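Local coordinates for protein hydrolase, putative (Plasmodium vivax, PDB 2B30) that probably acts as a metal-dependent phosphatase of the HAD superfamily, although its physiological substrate is unknown, at residues L30-D35 and Y62-C67; P93-N98 and T227-L232; D52-A57 and K85-Y90. All blocks are in the same frame, centred on the assembly; numbering follows the deposited sequence.

Interaction 1 of 3, residues L30-D35 and Y62-C67. With CA (calcium ion), chain E.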
ATOM      1  N   LEU A  30       6.086  11.255 -14.677  1.00 35.70           N
ATOM      2  CA  LEU A  30       5.596  12.333 -13.810  1.00 34.41           C
ATOM      3  C   LEU A  30       4.193  11.985 -13.326  1.00 34.12           C
ATOM      4  O   LEU A  30       3.268  11.863 -14.132  1.00 33.28           O
ATOM      5  CB  LEU A  30       5.584  13.683 -14.540  1.00 33.43           C
ATOM      6  CG  LEU A  30       6.865  14.137 -15.257  1.00 35.84           C
ATOM      7  CD1 LEU A  30       6.674  15.522 -15.896  1.00 36.64           C
ATOM      8  CD2 LEU A  30       8.079  14.139 -14.325  1.00 35.82           C
ATOM      9  N   LEU A  31       4.047  11.827 -12.012  1.00 34.24           N
ATOM     10  CA  LEU A  31       2.772  11.508 -11.388  1.00 35.95           C
ATOM     11  C   LEU A  31       2.275  12.716 -10.598  1.00 37.79           C
ATOM     12  O   LEU A  31       2.799  13.036  -9.539  1.00 38.91           O
ATOM     13  CB  LEU A  31       2.922  10.298 -10.467  1.00 38.22           C
ATOM     14  CG  LEU A  31       3.426   8.992 -11.100  1.00 41.21           C
ATOM     15  CD1 LEU A  31       3.493   7.957 -10.016  1.00 43.29           C
ATOM     16  CD2 LEU A  31       2.562   8.478 -12.280  1.00 38.16           C
ATOM     17  N   ILE A  32       1.242  13.370 -11.113  1.00 38.88           N
ATOM     18  CA  ILE A  32       0.839  14.685 -10.649  1.00 36.65           C
ATOM     19  C   ILE A  32      -0.554  14.614 -10.068  1.00 35.71           C
ATOM     20  O   ILE A  32      -1.489  14.191 -10.751  1.00 37.08           O
ATOM     21  CB  ILE A  32       0.819  15.669 -11.821  1.00 36.69           C
ATOM     22  CG1 ILE A  32       2.146  15.603 -12.587  1.00 35.68           C
ATOM     23  CG2 ILE A  32       0.514  17.091 -11.324  1.00 39.59           C
ATOM     24  CD1 ILE A  32       2.211  16.546 -13.789  1.00 38.31           C
ATOM     25  N   ASP A  33      -0.704  15.029  -8.816  1.00 33.94           N
ATOM     26  CA  ASP A  33      -2.038  15.152  -8.216  1.00 34.75           C
ATOM     27  C   ASP A  33      -2.787  16.313  -8.867  1.00 33.86           C
ATOM     28  O   ASP A  33      -2.164  17.258  -9.346  1.00 33.58           O
ATOM     29  CB  ASP A  33      -1.928  15.367  -6.708  1.00 35.74           C
ATOM     30  CG  ASP A  33      -3.274  15.549  -6.037  1.00 36.94           C
ATOM     31  OD1 ASP A  33      -4.232  14.791  -6.326  1.00 40.73           O
ATOM     32  OD2 ASP A  33      -3.377  16.464  -5.203  1.00 40.05           O
ATOM     33  N   PHE A  34      -4.112  16.231  -8.910  1.00 34.30           N
ATOM     34  CA  PHE A  34      -4.908  17.288  -9.525  1.00 36.35           C
ATOM     35  C   PHE A  34      -5.264  18.404  -8.522  1.00 37.04           C
ATOM     36  O   PHE A  34      -4.561  19.411  -8.467  1.00 36.98           O
ATOM     37  CB  PHE A  34      -6.144  16.725 -10.245  1.00 35.95           C
ATOM     38  CG  PHE A  34      -6.677  17.636 -11.326  1.00 35.91           C
ATOM     39  CD1 PHE A  34      -5.949  17.844 -12.497  1.00 35.43           C
ATOM     40  CD2 PHE A  34      -7.903  18.287 -11.176  1.00 37.99           C
ATOM     41  CE1 PHE A  34      -6.425  18.690 -13.500  1.00 34.59           C
ATOM     42  CE2 PHE A  34      -8.398  19.129 -12.175  1.00 37.26           C
ATOM     43  CZ  PHE A  34      -7.657  19.334 -13.339  1.00 36.56           C
ATOM     44  N   ASP A  35      -6.313  18.233  -7.719  1.00 37.67           N
ATOM     45  CA  ASP A  35      -6.761  19.322  -6.844  1.00 37.88           C
ATOM     46  C   ASP A  35      -5.779  19.526  -5.726  1.00 39.56           C
ATOM     47  O   ASP A  35      -5.283  18.556  -5.141  1.00 43.10           O
ATOM     48  CB  ASP A  35      -8.122  19.036  -6.223  1.00 38.14           C
ATOM     49  CG  ASP A  35      -9.192  18.891  -7.248  1.00 38.09           C
ATOM     50  OD1 ASP A  35      -9.162  17.872  -7.976  1.00 41.84           O
ATOM     51  OD2 ASP A  35     -10.051  19.793  -7.332  1.00 39.63           O
ATOM     52  N   TYR A  62       8.816  12.864 -21.383  1.00 38.35           N
ATOM     53  CA  TYR A  62       8.324  12.322 -20.117  1.00 37.80           C
ATOM     54  C   TYR A  62       6.908  11.780 -20.279  1.00 35.01           C
ATOM     55  O   TYR A  62       6.077  12.394 -20.940  1.00 33.75           O
ATOM     56  CB  TYR A  62       8.347  13.389 -19.002  1.00 39.51           C
ATOM     57  CG  TYR A  62       9.734  13.899 -18.690  1.00 40.55           C
ATOM     58  CD1 TYR A  62      10.549  13.242 -17.783  1.00 42.18           C
ATOM     59  CD2 TYR A  62      10.240  15.029 -19.323  1.00 42.50           C
ATOM     60  CE1 TYR A  62      11.835  13.704 -17.507  1.00 43.63           C
ATOM     61  CE2 TYR A  62      11.518  15.488 -19.063  1.00 43.09           C
ATOM     62  CZ  TYR A  62      12.312  14.826 -18.156  1.00 42.27           C
ATOM     63  OH  TYR A  62      13.582  15.290 -17.900  1.00 42.47           O
ATOM     64  N   MET A  63       6.651  10.622 -19.678  1.00 34.10           N
ATOM     65  CA  MET A  63       5.309  10.085 -19.563  1.00 36.00           C
ATOM     66  C   MET A  63       4.664  10.782 -18.386  1.00 36.50           C
ATOM     67  O   MET A  63       5.267  10.910 -17.311  1.00 38.37           O
ATOM     68  CB  MET A  63       5.320   8.574 -19.324  1.00 36.16           C
ATOM     69  CG  MET A  63       3.915   7.978 -19.209  1.00 40.66           C
ATOM     70  SD  MET A  63       3.836   6.190 -19.439  1.00 43.15           S
ATOM     71  CE  MET A  63       4.190   6.014 -21.199  1.00 43.81           C
ATOM     72  N   VAL A  64       3.439  11.240 -18.595  1.00 34.08           N
ATOM     73  CA  VAL A  64       2.748  12.027 -17.605  1.00 32.78           C
ATOM     74  C   VAL A  64       1.439  11.330 -17.285  1.00 35.74           C
ATOM     75  O   VAL A  64       0.698  10.924 -18.189  1.00 36.81           O
ATOM     76  CB  VAL A  64       2.495  13.433 -18.142  1.00 31.82           C
ATOM     77  CG1 VAL A  64       1.505  14.201 -17.272  1.00 30.64           C
ATOM     78  CG2 VAL A  64       3.808  14.177 -18.260  1.00 32.52           C
ATOM     79  N   SER A  65       1.178  11.174 -15.992  1.00 36.55           N
ATOM     80  CA  SER A  65      -0.056  10.571 -15.514  1.00 36.25           C
ATOM     81  C   SER A  65      -0.588  11.369 -14.331  1.00 36.54           C
ATOM     82  O   SER A  65       0.096  11.570 -13.328  1.00 34.43           O
ATOM     83  CB  SER A  65       0.165   9.114 -15.098  1.00 35.45           C
ATOM     84  OG  SER A  65      -0.971   8.631 -14.399  1.00 34.01           O
ATOM     85  N   ILE A  66      -1.821  11.823 -14.455  1.00 38.07           N
ATOM     86  CA  ILE A  66      -2.460  12.492 -13.363  1.00 40.27           C
ATOM     87  C   ILE A  66      -3.107  11.443 -12.474  1.00 42.39           C
ATOM     88  O   ILE A  66      -3.809  10.555 -12.949  1.00 48.03           O
ATOM     89  CB  ILE A  66      -3.436  13.537 -13.870  1.00 41.15           C
ATOM     90  CG1 ILE A  66      -2.619  14.708 -14.437  1.00 40.80           C
ATOM     91  CG2 ILE A  66      -4.329  14.002 -12.732  1.00 43.87           C
ATOM     92  CD1 ILE A  66      -3.405  15.695 -15.222  1.00 42.75           C
ATOM     93  N   CYS A  67      -2.839  11.538 -11.180  1.00 42.03           N
ATOM     94  CA  CYS A  67      -3.337  10.587 -10.208  1.00 40.95           C
ATOM     95  C   CYS A  67      -4.289  11.326  -9.275  1.00 41.66           C
ATOM     96  O   CYS A  67      -3.871  12.229  -8.538  1.00 43.05           O
ATOM     97  CB  CYS A  67      -2.154   9.988  -9.453  1.00 41.19           C
ATOM     98  SG  CYS A  67      -0.873   9.317 -10.590  1.00 42.21           S
TER
HETATM   99 CA    CA E 302      -5.407  16.398  -4.301  1.00 42.93          CA
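L30 N to M63 O, at 2.8 Å, opens a ladder of four backbone hydrogen bonds that joins two neighbouring parallel strands. L30 O then accepts from S65 N, I32 N donates to S65 O, and C67 N bonds to I32 O at 3.0 Å. The axes of the short segments lie at 29°, in keeping with the usual twist of a sheet. CA-H...O contacts accompany the ladder, as where L31 CA meets S65 O.

Apolar packing differs on the two faces of the sheet. On one, L30 CD1 comes to 4.0 Å from V64 CG2 and L30 CG lies against the CB of Y62, while I32 and I66 continue the row. Further along the chain, F34 sets its CB against I66 CG2, and its ring meets F39 and F79. On the other face L31 carries the contact: its branch CD2 lies 3.8 Å from S65 CB and reaches C67 SG as well, and helix 225-235 packs over this side through I229 and L232.

Metal binding occupies the C-terminal end of this segment. D33 has CG anti to its backbone N (chi1 178°), which carries the carboxylate forward to the calcium ion. D33 OD2 binds the calcium at 2.2 Å and D33 OD1 more distantly at 2.8 Å; D35 contributes its backbone O, and D248 completes the protein ligands. D33 OD2 also shares a hydrogen bond with T37 OG1, while C67 O accepts one from K225 NZ.

D33 and D35 form the DxD signature of the HAD superfamily. The chemistry thus divides cleanly: backbone bonds and buried hydrocarbon fix the central strands, while oxygen ligands gather at D33 and D35.

Interaction 2 of 3, residues P93-N98 and T227-L232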
ATOM      1  N   PRO A  93      -1.678   8.285 -20.207  1.00 39.97           N
ATOM      2  CA  PRO A  93      -2.202   7.388 -19.173  1.00 39.19           C
ATOM      3  C   PRO A  93      -2.792   8.136 -17.973  1.00 38.30           C
ATOM      4  O   PRO A  93      -2.635   9.358 -17.852  1.00 36.44           O
ATOM      5  CB  PRO A  93      -0.965   6.605 -18.748  1.00 39.51           C
ATOM      6  CG  PRO A  93       0.166   7.576 -18.965  1.00 40.55           C
ATOM      7  CD  PRO A  93      -0.206   8.347 -20.195  1.00 39.38           C
ATOM      8  N   GLY A  94      -3.471   7.406 -17.096  1.00 37.40           N
ATOM      9  CA  GLY A  94      -4.046   8.026 -15.919  1.00 36.84           C
ATOM     10  C   GLY A  94      -4.523   7.080 -14.838  1.00 35.49           C
ATOM     11  O   GLY A  94      -4.953   5.966 -15.116  1.00 31.91           O
ATOM     12  N   VAL A  95      -4.430   7.558 -13.597  1.00 34.73           N
ATOM     13  CA  VAL A  95      -4.945   6.871 -12.424  1.00 32.90           C
ATOM     14  C   VAL A  95      -6.089   7.720 -11.875  1.00 32.79           C
ATOM     15  O   VAL A  95      -5.874   8.835 -11.386  1.00 32.41           O
ATOM     16  CB  VAL A  95      -3.848   6.717 -11.352  1.00 31.65           C
ATOM     17  CG1 VAL A  95      -4.414   6.109 -10.089  1.00 30.42           C
ATOM     18  CG2 VAL A  95      -2.705   5.874 -11.890  1.00 30.83           C
ATOM     19  N   TYR A  96      -7.300   7.191 -11.960  1.00 30.88           N
ATOM     20  CA  TYR A  96      -8.478   7.951 -11.623  1.00 31.32           C
ATOM     21  C   TYR A  96      -9.272   7.250 -10.544  1.00 32.60           C
ATOM     22  O   TYR A  96      -9.112   6.049 -10.336  1.00 35.09           O
ATOM     23  CB  TYR A  96      -9.315   8.142 -12.871  1.00 30.97           C
ATOM     24  CG  TYR A  96      -8.563   8.878 -13.941  1.00 32.79           C
ATOM     25  CD1 TYR A  96      -8.279  10.221 -13.795  1.00 35.53           C
ATOM     26  CD2 TYR A  96      -8.108   8.231 -15.095  1.00 35.66           C
ATOM     27  CE1 TYR A  96      -7.585  10.917 -14.768  1.00 34.16           C
ATOM     28  CE2 TYR A  96      -7.405   8.925 -16.077  1.00 32.35           C
ATOM     29  CZ  TYR A  96      -7.155  10.267 -15.897  1.00 31.00           C
ATOM     30  OH  TYR A  96      -6.474  10.987 -16.827  1.00 31.80           O
ATOM     31  N   ILE A  97     -10.111   8.018  -9.848  1.00 32.34           N
ATOM     32  CA  ILE A  97     -10.984   7.486  -8.806  1.00 33.70           C
ATOM     33  C   ILE A  97     -10.169   6.693  -7.785  1.00 32.43           C
ATOM     34  O   ILE A  97     -10.468   5.540  -7.480  1.00 30.12           O
ATOM     35  CB  ILE A  97     -12.141   6.623  -9.389  1.00 34.36           C
ATOM     36  CG1 ILE A  97     -12.807   7.352 -10.568  1.00 35.36           C
ATOM     37  CG2 ILE A  97     -13.187   6.298  -8.289  1.00 32.70           C
ATOM     38  CD1 ILE A  97     -14.186   6.793 -10.935  1.00 36.44           C
ATOM     39  N   ASN A  98      -9.122   7.340  -7.290  1.00 32.24           N
ATOM     40  CA  ASN A  98      -8.274   6.807  -6.240  1.00 32.99           C
ATOM     41  C   ASN A  98      -7.720   5.422  -6.534  1.00 32.52           C
ATOM     42  O   ASN A  98      -7.552   4.595  -5.629  1.00 32.23           O
ATOM     43  CB  ASN A  98      -9.000   6.877  -4.886  1.00 33.24           C
ATOM     44  CG  ASN A  98      -9.084   8.298  -4.365  1.00 32.19           C
ATOM     45  OD1 ASN A  98      -8.342   9.170  -4.835  1.00 28.05           O
ATOM     46  ND2 ASN A  98      -9.968   8.542  -3.393  1.00 27.66           N
ATOM     47  N   THR A 227      -1.578   1.756  -5.543  1.00 28.11           N
ATOM     48  CA  THR A 227      -1.822   0.420  -6.104  1.00 25.96           C
ATOM     49  C   THR A 227      -2.246   0.509  -7.547  1.00 26.43           C
ATOM     50  O   THR A 227      -1.924  -0.381  -8.335  1.00 27.70           O
ATOM     51  CB  THR A 227      -2.922  -0.344  -5.381  1.00 24.01           C
ATOM     52  OG1 THR A 227      -4.166   0.370  -5.484  1.00 26.49           O
ATOM     53  CG2 THR A 227      -2.550  -0.567  -3.950  1.00 21.94           C
ATOM     54  N   GLY A 228      -2.986   1.568  -7.877  1.00 26.16           N
ATOM     55  CA  GLY A 228      -3.365   1.860  -9.266  1.00 26.30           C
ATOM     56  C   GLY A 228      -2.152   2.224 -10.103  1.00 27.40           C
ATOM     57  O   GLY A 228      -1.969   1.685 -11.194  1.00 25.65           O
ATOM     58  N   ILE A 229      -1.322   3.132  -9.583  1.00 27.39           N
ATOM     59  CA  ILE A 229      -0.057   3.511 -10.225  1.00 29.64           C
ATOM     60  C   ILE A 229       0.814   2.310 -10.588  1.00 30.27           C
ATOM     61  O   ILE A 229       1.516   2.348 -11.596  1.00 27.98           O
ATOM     62  CB  ILE A 229       0.784   4.455  -9.306  1.00 32.50           C
ATOM     63  CG1 ILE A 229       0.298   5.906  -9.419  1.00 31.52           C
ATOM     64  CG2 ILE A 229       2.290   4.389  -9.638  1.00 32.74           C
ATOM     65  CD1 ILE A 229       0.695   6.776  -8.233  1.00 30.08           C
ATOM     66  N   ASN A 230       0.786   1.263  -9.760  1.00 32.73           N
ATOM     67  CA  ASN A 230       1.621   0.081  -9.986  1.00 34.62           C
ATOM     68  C   ASN A 230       1.271  -0.654 -11.278  1.00 35.18           C
ATOM     69  O   ASN A 230       2.138  -1.284 -11.886  1.00 33.89           O
ATOM     70  CB  ASN A 230       1.587  -0.870  -8.783  1.00 35.97           C
ATOM     71  CG  ASN A 230       2.492  -0.398  -7.611  1.00 45.21           C
ATOM     72  OD1 ASN A 230       3.251   0.580  -7.741  1.00 48.10           O
ATOM     73  ND2 ASN A 230       2.407  -1.101  -6.461  1.00 44.60           N
ATOM     74  N   TYR A 231       0.014  -0.559 -11.710  1.00 35.92           N
ATOM     75  CA  TYR A 231      -0.370  -1.093 -13.022  1.00 36.80           C
ATOM     76  C   TYR A 231       0.420  -0.432 -14.138  1.00 36.47           C
ATOM     77  O   TYR A 231       0.845  -1.116 -15.077  1.00 37.36           O
ATOM     78  CB  TYR A 231      -1.879  -0.956 -13.288  1.00 37.49           C
ATOM     79  CG  TYR A 231      -2.668  -2.040 -12.602  1.00 37.85           C
ATOM     80  CD1 TYR A 231      -3.128  -3.149 -13.302  1.00 33.79           C
ATOM     81  CD2 TYR A 231      -2.914  -1.973 -11.236  1.00 37.41           C
ATOM     82  CE1 TYR A 231      -3.817  -4.148 -12.663  1.00 35.15           C
ATOM     83  CE2 TYR A 231      -3.605  -2.960 -10.595  1.00 39.07           C
ATOM     84  CZ  TYR A 231      -4.054  -4.050 -11.306  1.00 38.47           C
ATOM     85  OH  TYR A 231      -4.750  -5.024 -10.629  1.00 41.00           O
ATOM     86  N   LEU A 232       0.619   0.887 -14.031  1.00 35.81           N
ATOM     87  CA  LEU A 232       1.388   1.649 -15.029  1.00 33.99           C
ATOM     88  C   LEU A 232       2.874   1.320 -14.968  1.00 33.84           C
ATOM     89  O   LEU A 232       3.543   1.229 -15.997  1.00 35.09           O
ATOM     90  CB  LEU A 232       1.189   3.149 -14.843  1.00 33.20           C
ATOM     91  CG  LEU A 232      -0.188   3.704 -15.207  1.00 33.48           C
ATOM     92  CD1 LEU A 232      -0.204   5.222 -15.010  1.00 32.79           C
ATOM     93  CD2 LEU A 232      -0.565   3.338 -16.637  1.00 33.42           C
TER
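V95 projects from its strand toward helix 225-235 and touches it almost entirely through one methyl. Its CG1 is anti to the backbone N (chi1 175°), which places CG2 beside that nitrogen and facing the helix. V95 CG2 lies 3.8 Å from I229 N and 3.9 Å from I229 CG1, the two side chains crossing at about a right angle. G228, with no side chain, is the helix residue nearest V95 in the backbone, their CA atoms 6.1 Å apart, so the methyl can rest close to the helical backbone itself.

L232, one turn further along, has CG beside its backbone N (chi1 -70°), an orientation that brings the forked end to P93 and V95. L232 CD1 sits between V95 CG2 and P93 CB, 4.1 Å from each, and L232 CD2 adds a nearer contact to P93 CB at 3.9 Å. P93 follows a cis peptide bond; its CB points toward the helix and makes the contact.

Over the short segments the helix and strand axes run nearly antiparallel, at 158°, and the helix also reaches C67 and S65 of strand 63-67. With no hydrogen bond between the two segments, the contact is apolar packing of a helix on a face of the HAD core sheet, consistent with adhesion through hydrocarbon burial.

Interaction 3 of 3, residues D52-A57 and K85-Y90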
ATOM      1  N   ASP A  52       2.041  24.814 -19.603  1.00 47.21           N
ATOM      2  CA  ASP A  52       3.303  24.822 -20.360  1.00 48.26           C
ATOM      3  C   ASP A  52       4.262  23.763 -19.845  1.00 45.16           C
ATOM      4  O   ASP A  52       4.988  23.145 -20.614  1.00 41.69           O
ATOM      5  CB  ASP A  52       3.993  26.194 -20.278  1.00 50.55           C
ATOM      6  CG  ASP A  52       3.214  27.281 -20.985  1.00 55.11           C
ATOM      7  OD1 ASP A  52       2.906  27.114 -22.189  1.00 60.97           O
ATOM      8  OD2 ASP A  52       2.913  28.305 -20.335  1.00 63.02           O
ATOM      9  N   ALA A  53       4.271  23.581 -18.527  1.00 45.60           N
ATOM     10  CA  ALA A  53       5.159  22.609 -17.890  1.00 44.88           C
ATOM     11  C   ALA A  53       4.857  21.220 -18.417  1.00 44.97           C
ATOM     12  O   ALA A  53       5.758  20.495 -18.838  1.00 44.84           O
ATOM     13  CB  ALA A  53       4.996  22.646 -16.380  1.00 45.14           C
ATOM     14  N   ILE A  54       3.574  20.868 -18.405  1.00 43.33           N
ATOM     15  CA  ILE A  54       3.140  19.601 -18.938  1.00 43.43           C
ATOM     16  C   ILE A  54       3.429  19.552 -20.442  1.00 46.41           C
ATOM     17  O   ILE A  54       3.961  18.553 -20.945  1.00 46.40           O
ATOM     18  CB  ILE A  54       1.659  19.357 -18.639  1.00 43.47           C
ATOM     19  CG1 ILE A  54       1.470  19.169 -17.127  1.00 40.62           C
ATOM     20  CG2 ILE A  54       1.155  18.122 -19.402  1.00 43.48           C
ATOM     21  CD1 ILE A  54       0.035  19.252 -16.668  1.00 40.07           C
ATOM     22  N   LYS A  55       3.111  20.641 -21.147  1.00 47.78           N
ATOM     23  CA  LYS A  55       3.391  20.746 -22.585  1.00 47.78           C
ATOM     24  C   LYS A  55       4.828  20.380 -22.871  1.00 47.63           C
ATOM     25  O   LYS A  55       5.095  19.555 -23.736  1.00 51.28           O
ATOM     26  CB  LYS A  55       3.113  22.160 -23.094  1.00 48.66           C
ATOM     27  CG  LYS A  55       3.225  22.343 -24.601  1.00 49.30           C
ATOM     28  CD  LYS A  55       2.865  23.776 -25.005  1.00 49.01           C
ATOM     29  CE  LYS A  55       3.088  24.039 -26.499  1.00 50.07           C
ATOM     30  NZ  LYS A  55       1.940  23.621 -27.366  1.00 48.90           N
ATOM     31  N   GLU A  56       5.752  20.970 -22.125  1.00 47.65           N
ATOM     32  CA  GLU A  56       7.170  20.744 -22.363  1.00 49.26           C
ATOM     33  C   GLU A  56       7.586  19.328 -21.953  1.00 47.36           C
ATOM     34  O   GLU A  56       8.394  18.697 -22.640  1.00 46.13           O
ATOM     35  CB  GLU A  56       8.011  21.788 -21.627  1.00 50.63           C
ATOM     36  CG  GLU A  56       9.474  21.845 -22.078  1.00 53.46           C
ATOM     37  CD  GLU A  56      10.268  22.953 -21.397  1.00 54.60           C
ATOM     38  OE1 GLU A  56       9.661  23.785 -20.689  1.00 56.41           O
ATOM     39  OE2 GLU A  56      11.507  22.994 -21.573  1.00 60.07           O
ATOM     40  N   ALA A  57       7.015  18.831 -20.852  1.00 45.12           N
ATOM     41  CA  ALA A  57       7.325  17.488 -20.334  1.00 41.78           C
ATOM     42  C   ALA A  57       7.041  16.418 -21.380  1.00 40.12           C
ATOM     43  O   ALA A  57       7.826  15.491 -21.558  1.00 37.64           O
ATOM     44  CB  ALA A  57       6.532  17.206 -19.062  1.00 40.58           C
ATOM     45  N   LYS A  85      -5.315  20.591 -26.152  1.00 46.56           N
ATOM     46  CA  LYS A  85      -4.658  20.774 -27.450  1.00 48.13           C
ATOM     47  C   LYS A  85      -3.268  21.352 -27.236  1.00 48.47           C
ATOM     48  O   LYS A  85      -2.289  20.866 -27.790  1.00 49.03           O
ATOM     49  CB  LYS A  85      -5.474  21.714 -28.347  1.00 49.69           C
ATOM     50  CG  LYS A  85      -6.702  21.081 -29.009  1.00 51.19           C
ATOM     51  CD  LYS A  85      -6.328  20.354 -30.293  1.00 55.03           C
ATOM     52  CE  LYS A  85      -7.517  20.153 -31.227  1.00 55.02           C
ATOM     53  NZ  LYS A  85      -7.077  19.514 -32.504  1.00 53.78           N
ATOM     54  N   LYS A  86      -3.203  22.391 -26.411  1.00 50.55           N
ATOM     55  CA  LYS A  86      -1.957  23.088 -26.101  1.00 52.05           C
ATOM     56  C   LYS A  86      -0.906  22.147 -25.495  1.00 52.21           C
ATOM     57  O   LYS A  86       0.265  22.200 -25.865  1.00 53.61           O
ATOM     58  CB  LYS A  86      -2.253  24.254 -25.152  1.00 52.21           C
ATOM     59  CG  LYS A  86      -1.079  25.183 -24.863  1.00 53.79           C
ATOM     60  CD  LYS A  86      -1.544  26.389 -24.024  1.00 54.71           C
ATOM     61  CE  LYS A  86      -0.371  27.216 -23.475  1.00 55.20           C
ATOM     62  NZ  LYS A  86      -0.815  28.250 -22.487  1.00 52.21           N
ATOM     63  N   MET A  87      -1.322  21.292 -24.566  1.00 51.82           N
ATOM     64  CA  MET A  87      -0.402  20.331 -23.936  1.00 50.19           C
ATOM     65  C   MET A  87      -0.126  19.120 -24.817  1.00 48.99           C
ATOM     66  O   MET A  87       0.945  18.515 -24.714  1.00 48.38           O
ATOM     67  CB  MET A  87      -0.985  19.803 -22.622  1.00 49.76           C
ATOM     68  CG  MET A  87      -1.169  20.829 -21.549  1.00 48.21           C
ATOM     69  SD  MET A  87      -1.803  20.081 -20.050  1.00 48.71           S
ATOM     70  CE  MET A  87      -3.450  19.574 -20.546  1.00 47.88           C
ATOM     71  N   ASN A  88      -1.102  18.776 -25.662  1.00 48.27           N
ATOM     72  CA  ASN A  88      -1.148  17.496 -26.365  1.00 47.93           C
ATOM     73  C   ASN A  88      -1.281  16.355 -25.350  1.00 48.89           C
ATOM     74  O   ASN A  88      -0.546  15.370 -25.386  1.00 50.86           O
ATOM     75  CB  ASN A  88       0.068  17.302 -27.274  1.00 46.15           C
ATOM     76  CG  ASN A  88      -0.106  16.149 -28.237  1.00 48.63           C
ATOM     77  OD1 ASN A  88      -1.226  15.702 -28.501  1.00 50.50           O
ATOM     78  ND2 ASN A  88       1.005  15.654 -28.773  1.00 53.10           N
ATOM     79  N   PHE A  89      -2.242  16.519 -24.443  1.00 48.19           N
ATOM     80  CA  PHE A  89      -2.501  15.577 -23.366  1.00 45.34           C
ATOM     81  C   PHE A  89      -4.011  15.446 -23.152  1.00 45.06           C
ATOM     82  O   PHE A  89      -4.720  16.454 -23.121  1.00 43.16           O
ATOM     83  CB  PHE A  89      -1.845  16.068 -22.084  1.00 45.41           C
ATOM     84  CG  PHE A  89      -1.935  15.094 -20.955  1.00 44.71           C
ATOM     85  CD1 PHE A  89      -1.183  13.929 -20.979  1.00 46.61           C
ATOM     86  CD2 PHE A  89      -2.776  15.333 -19.875  1.00 42.90           C
ATOM     87  CE1 PHE A  89      -1.261  13.011 -19.942  1.00 47.02           C
ATOM     88  CE2 PHE A  89      -2.863  14.429 -18.832  1.00 43.31           C
ATOM     89  CZ  PHE A  89      -2.106  13.265 -18.863  1.00 47.67           C
ATOM     90  N   TYR A  90      -4.488  14.207 -23.013  1.00 43.95           N
ATOM     91  CA  TYR A  90      -5.918  13.908 -22.962  1.00 43.17           C
ATOM     92  C   TYR A  90      -6.198  12.868 -21.875  1.00 43.47           C
ATOM     93  O   TYR A  90      -7.078  12.014 -22.013  1.00 44.69           O
ATOM     94  CB  TYR A  90      -6.408  13.434 -24.350  1.00 45.05           C
ATOM     95  CG  TYR A  90      -6.049  14.405 -25.464  1.00 46.24           C
ATOM     96  CD1 TYR A  90      -6.929  15.415 -25.861  1.00 46.34           C
ATOM     97  CD2 TYR A  90      -4.803  14.345 -26.086  1.00 47.86           C
ATOM     98  CE1 TYR A  90      -6.574  16.325 -26.859  1.00 46.36           C
ATOM     99  CE2 TYR A  90      -4.441  15.253 -27.077  1.00 46.37           C
ATOM    100  CZ  TYR A  90      -5.327  16.230 -27.459  1.00 45.79           C
ATOM    101  OH  TYR A  90      -4.947  17.106 -28.442  1.00 47.95           O
TER
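I54 and M87 form the tightly packed part of this helix-to-helix contact. Both are buried, and the I54 branch CG2 lies 3.6 Å from M87 SD, with I54 CB at 3.8 Å from the same sulfur; the two side chains run obliquely past each other.

The other side is polar and partly exposed. K55 lies along the end of helix 81-87, extended as far as CE and then bent at its last torsion (chi4 84°), which turns K55 NZ onto K86 O at 2.7 Å. This hydrogen bond lies in the carbonyl plane, on a lone pair. K86 is in the last turn of its helix, where a positive charge would probably be favoured. The loose part is the pair formed as K86 stretches its whole chain back toward D52: K86 NZ stays 3.9 Å from D52 OD1, a long salt bridge.

N88, with positive phi, is the C-prime residue of the Schellman motif that ends helix 81-87. The chain then turns inward, and F89 packs on V64 and I66 of strand 63-67 and on I58 of helix 48-60. I51 of that helix touches K86 and M87, while A53 and A57 meet helix 288-297, placing helix 48-60 in contact with both helices.

Strand 63-67 is the common element. Interaction 1 pairs it with strand 30-33, and its I66 O probably accepts a hydrogen bond from V95 N (3.1 Å), extending the sheet into interaction 2. L31 CD1 also packs on I229 CD1 at 3.5 Å, so helix 225-235 spans both contacts. Toward interaction 3, Y62 N probably bonds to A57 O (2.8 Å), and L30 CD1 meets A57 CB. Interactions 2 and 3 have centres about 20 Å apart and adjoin only in sequence. The calcium ion is bound at interaction 1 by D33 and D35, together with D248; the side chains of V95 and I54 lie about 12 and 14 Å from it, so neither of these contacts touches the metal.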